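Local coordinates for protein phosphoribulokinase 1 (Rhodobacter sphaeroides, PDB 1A7J) that catalyses the ATP-dependent phosphorylation of D-ribulose 5-phosphate to D-ribulose 1,5-bisphosphate in the Calvin cycle, at residues A[53-58]-A[65-70]. Numbering follows the deposited sequence.
With SO4 (sulfate ion), chain B.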
loop_
_atom_site.group_PDB
_atom_site.type_symbol
_atom_site.label_atom_id
_atom_site.label_comp_id
_atom_site.label_asym_id
_atom_site.label_seq_id
_atom_site.Cartn_x
_atom_site.Cartn_y
_atom_site.Cartn_z
ATOM N N LYS A 53 18.901 -11.434 0.976
ATOM C CA LYS A 53 19.972 -11.076 1.902
ATOM C C LYS A 53 21.276 -11.335 1.171
ATOM O O LYS A 53 22.235 -10.562 1.262
ATOM C CB LYS A 53 19.890 -11.937 3.175
ATOM C CG LYS A 53 18.658 -11.670 4.071
ATOM C CD LYS A 53 18.702 -10.297 4.796
ATOM C CE LYS A 53 17.335 -9.869 5.375
ATOM N NZ LYS A 53 17.024 -10.475 6.717
ATOM N N ALA A 54 21.206 -12.312 0.274
ATOM C CA ALA A 54 22.334 -12.696 -0.552
ATOM C C ALA A 54 22.453 -11.747 -1.728
ATOM O O ALA A 54 23.556 -11.278 -2.037
ATOM C CB ALA A 54 22.145 -14.118 -1.038
ATOM N N GLU A 55 21.307 -11.388 -2.310
ATOM C CA GLU A 55 21.290 -10.481 -3.444
ATOM C C GLU A 55 21.889 -9.136 -3.072
ATOM O O GLU A 55 22.527 -8.498 -3.899
ATOM C CB GLU A 55 19.871 -10.288 -3.944
ATOM C CG GLU A 55 19.784 -9.399 -5.164
ATOM C CD GLU A 55 20.357 -10.041 -6.400
ATOM O OE1 GLU A 55 20.627 -11.254 -6.370
ATOM O OE2 GLU A 55 20.489 -9.355 -7.424
ATOM N N LEU A 56 21.844 -8.810 -1.781
ATOM C CA LEU A 56 22.343 -7.534 -1.284
ATOM C C LEU A 56 23.827 -7.501 -0.989
ATOM O O LEU A 56 24.394 -6.421 -0.845
ATOM C CB LEU A 56 21.587 -7.129 -0.025
ATOM C CG LEU A 56 20.257 -6.454 -0.329
ATOM C CD1 LEU A 56 19.280 -6.696 0.818
ATOM C CD2 LEU A 56 20.506 -4.977 -0.598
ATOM N N ASP A 57 24.426 -8.666 -0.752
ATOM C CA ASP A 57 25.866 -8.725 -0.505
ATOM C C ASP A 57 26.683 -8.804 -1.793
ATOM O O ASP A 57 27.838 -8.376 -1.799
ATOM C CB ASP A 57 26.211 -9.895 0.404
ATOM C CG ASP A 57 25.923 -9.599 1.861
ATOM O OD1 ASP A 57 26.770 -8.897 2.498
ATOM O OD2 ASP A 57 24.835 -10.031 2.345
ATOM N N ARG A 58 26.067 -9.315 -2.872
ATOM C CA ARG A 58 26.644 -9.279 -4.232
ATOM C C ARG A 58 26.716 -7.841 -4.688
ATOM O O ARG A 58 27.689 -7.425 -5.316
ATOM C CB ARG A 58 25.761 -10.002 -5.259
ATOM C CG ARG A 58 25.372 -11.427 -4.944
ATOM C CD ARG A 58 24.186 -11.862 -5.806
ATOM N NE ARG A 58 24.526 -11.965 -7.227
ATOM C CZ ARG A 58 24.104 -11.124 -8.171
ATOM N NH1 ARG A 58 23.355 -10.080 -7.845
ATOM N NH2 ARG A 58 24.441 -11.322 -9.442
ATOM N N ALA A 65 24.922 0.408 -3.312
ATOM C CA ALA A 65 24.093 0.672 -2.152
ATOM C C ALA A 65 22.762 1.284 -2.590
ATOM O O ALA A 65 22.375 2.363 -2.125
ATOM C CB ALA A 65 24.833 1.595 -1.179
ATOM N N THR A 66 22.087 0.619 -3.530
ATOM C CA THR A 66 20.806 1.110 -4.034
ATOM C C THR A 66 19.719 0.052 -4.183
ATOM O O THR A 66 18.618 0.360 -4.637
ATOM C CB THR A 66 20.944 1.803 -5.398
ATOM O OG1 THR A 66 21.083 0.814 -6.427
ATOM C CG2 THR A 66 22.144 2.756 -5.406
ATOM N N PHE A 67 20.048 -1.205 -3.916
ATOM C CA PHE A 67 19.040 -2.254 -3.994
ATOM C C PHE A 67 18.242 -2.398 -2.683
ATOM O O PHE A 67 18.824 -2.405 -1.584
ATOM C CB PHE A 67 19.693 -3.580 -4.352
ATOM C CG PHE A 67 18.715 -4.644 -4.727
ATOM C CD1 PHE A 67 17.899 -4.482 -5.839
ATOM C CD2 PHE A 67 18.568 -5.773 -3.934
ATOM C CE1 PHE A 67 16.953 -5.412 -6.150
ATOM C CE2 PHE A 67 17.622 -6.716 -4.232
ATOM C CZ PHE A 67 16.810 -6.539 -5.335
ATOM N N SER A 68 16.914 -2.481 -2.805
ATOM C CA SER A 68 16.038 -2.735 -1.661
ATOM C C SER A 68 14.702 -3.238 -2.135
ATOM O O SER A 68 14.415 -3.185 -3.329
ATOM C CB SER A 68 15.815 -1.461 -0.853
ATOM O OG SER A 68 15.191 -0.455 -1.636
ATOM N N HIS A 69 13.838 -3.538 -1.171
ATOM C CA HIS A 69 12.471 -4.014 -1.416
ATOM C C HIS A 69 11.570 -3.044 -2.166
ATOM O O HIS A 69 10.429 -3.367 -2.458
ATOM C CB HIS A 69 11.804 -4.353 -0.087
ATOM C CG HIS A 69 11.971 -5.780 0.317
ATOM N ND1 HIS A 69 12.413 -6.154 1.568
ATOM C CD2 HIS A 69 11.798 -6.928 -0.382
ATOM C CE1 HIS A 69 12.515 -7.471 1.619
ATOM N NE2 HIS A 69 12.147 -7.964 0.449
ATOM N N PHE A 70 12.044 -1.817 -2.329
ATOM C CA PHE A 70 11.349 -0.780 -3.059
ATOM C C PHE A 70 11.654 -0.860 -4.556
ATOM O O PHE A 70 10.808 -0.494 -5.379
ATOM C CB PHE A 70 11.773 0.597 -2.525
ATOM C CG PHE A 70 11.175 0.958 -1.178
ATOM C CD1 PHE A 70 9.956 0.424 -0.768
ATOM C CD2 PHE A 70 11.795 1.909 -0.372
ATOM C CE1 PHE A 70 9.357 0.830 0.423
ATOM C CE2 PHE A 70 11.208 2.325 0.821
ATOM C CZ PHE A 70 9.984 1.783 1.219
HETATM S S SO4 B . 14.423 -3.545 3.165
HETATM O O1 SO4 B . 15.153 -3.805 1.956
HETATM O O2 SO4 B . 13.230 -2.801 2.864
HETATM O O3 SO4 B . 14.072 -4.792 3.772
HETATM O O4 SO4 B . 15.237 -2.802 4.058
#
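Phe-67 meets Glu-55 and Leu-56 where the chain leaving helix 49-62 folds back along that helix within the P-loop kinase fold that phosphoribulokinase shares with adenylate kinase. The contact is a helix-loop packing held by carbon atoms. Phe-67 has CG opposite its backbone N (chi1 -168°), which places ring atoms CD2 and CE2 at the helix. Leu-56 meets the ring at its edge, near the ring plane, CD2 of Leu-56 lying 3.9 Å from CD2 of Phe-67. The same methyl also touches the backbone, with Leu-56 CD2 3.2 Å from Phe-67 O, a carbonyl that accepts a hydrogen bond from Arg-186 NE of helix 180-195. The Leu-56 side chain is about 8 Å from that of Arg-187, a catalytic-site residue. Glu-55 contributes the aliphatic part of its chain: its CG comes obliquely to within 3.6 Å of Phe-67 CE2, while the carboxylate plane stands 70° from the ring. A bend at chi2 turns that carboxylate along its own helix, where Glu-55 OE2 forms salt bridges with Arg-59 and, at 3.0 Å, with NH1 of a poorly ordered Arg-58. Arg-59 also makes a cation-pi contact with the Phe-67 ring. Ser-68 turns its CB away from the helix; its OG receives a weak bond from Phe-70 N. His-69 binds a sulfate, probably from the crystallisation liquor, through two unequal bonds: a weak one from backbone N to sulfate O1, and one from ND1 to sulfate O3 at 3.1 Å, with an N-H...O angle of 148°. A leucine in place of His-69 would probably leave the sulfate without its ring N-H donor and forfeit the stack on His-45. Phe-70 continues the loop onto helix 180-195, touching Arg-187 and Ala-190, while Phe-70 O accepts a hydrogen bond from His-134 NE2.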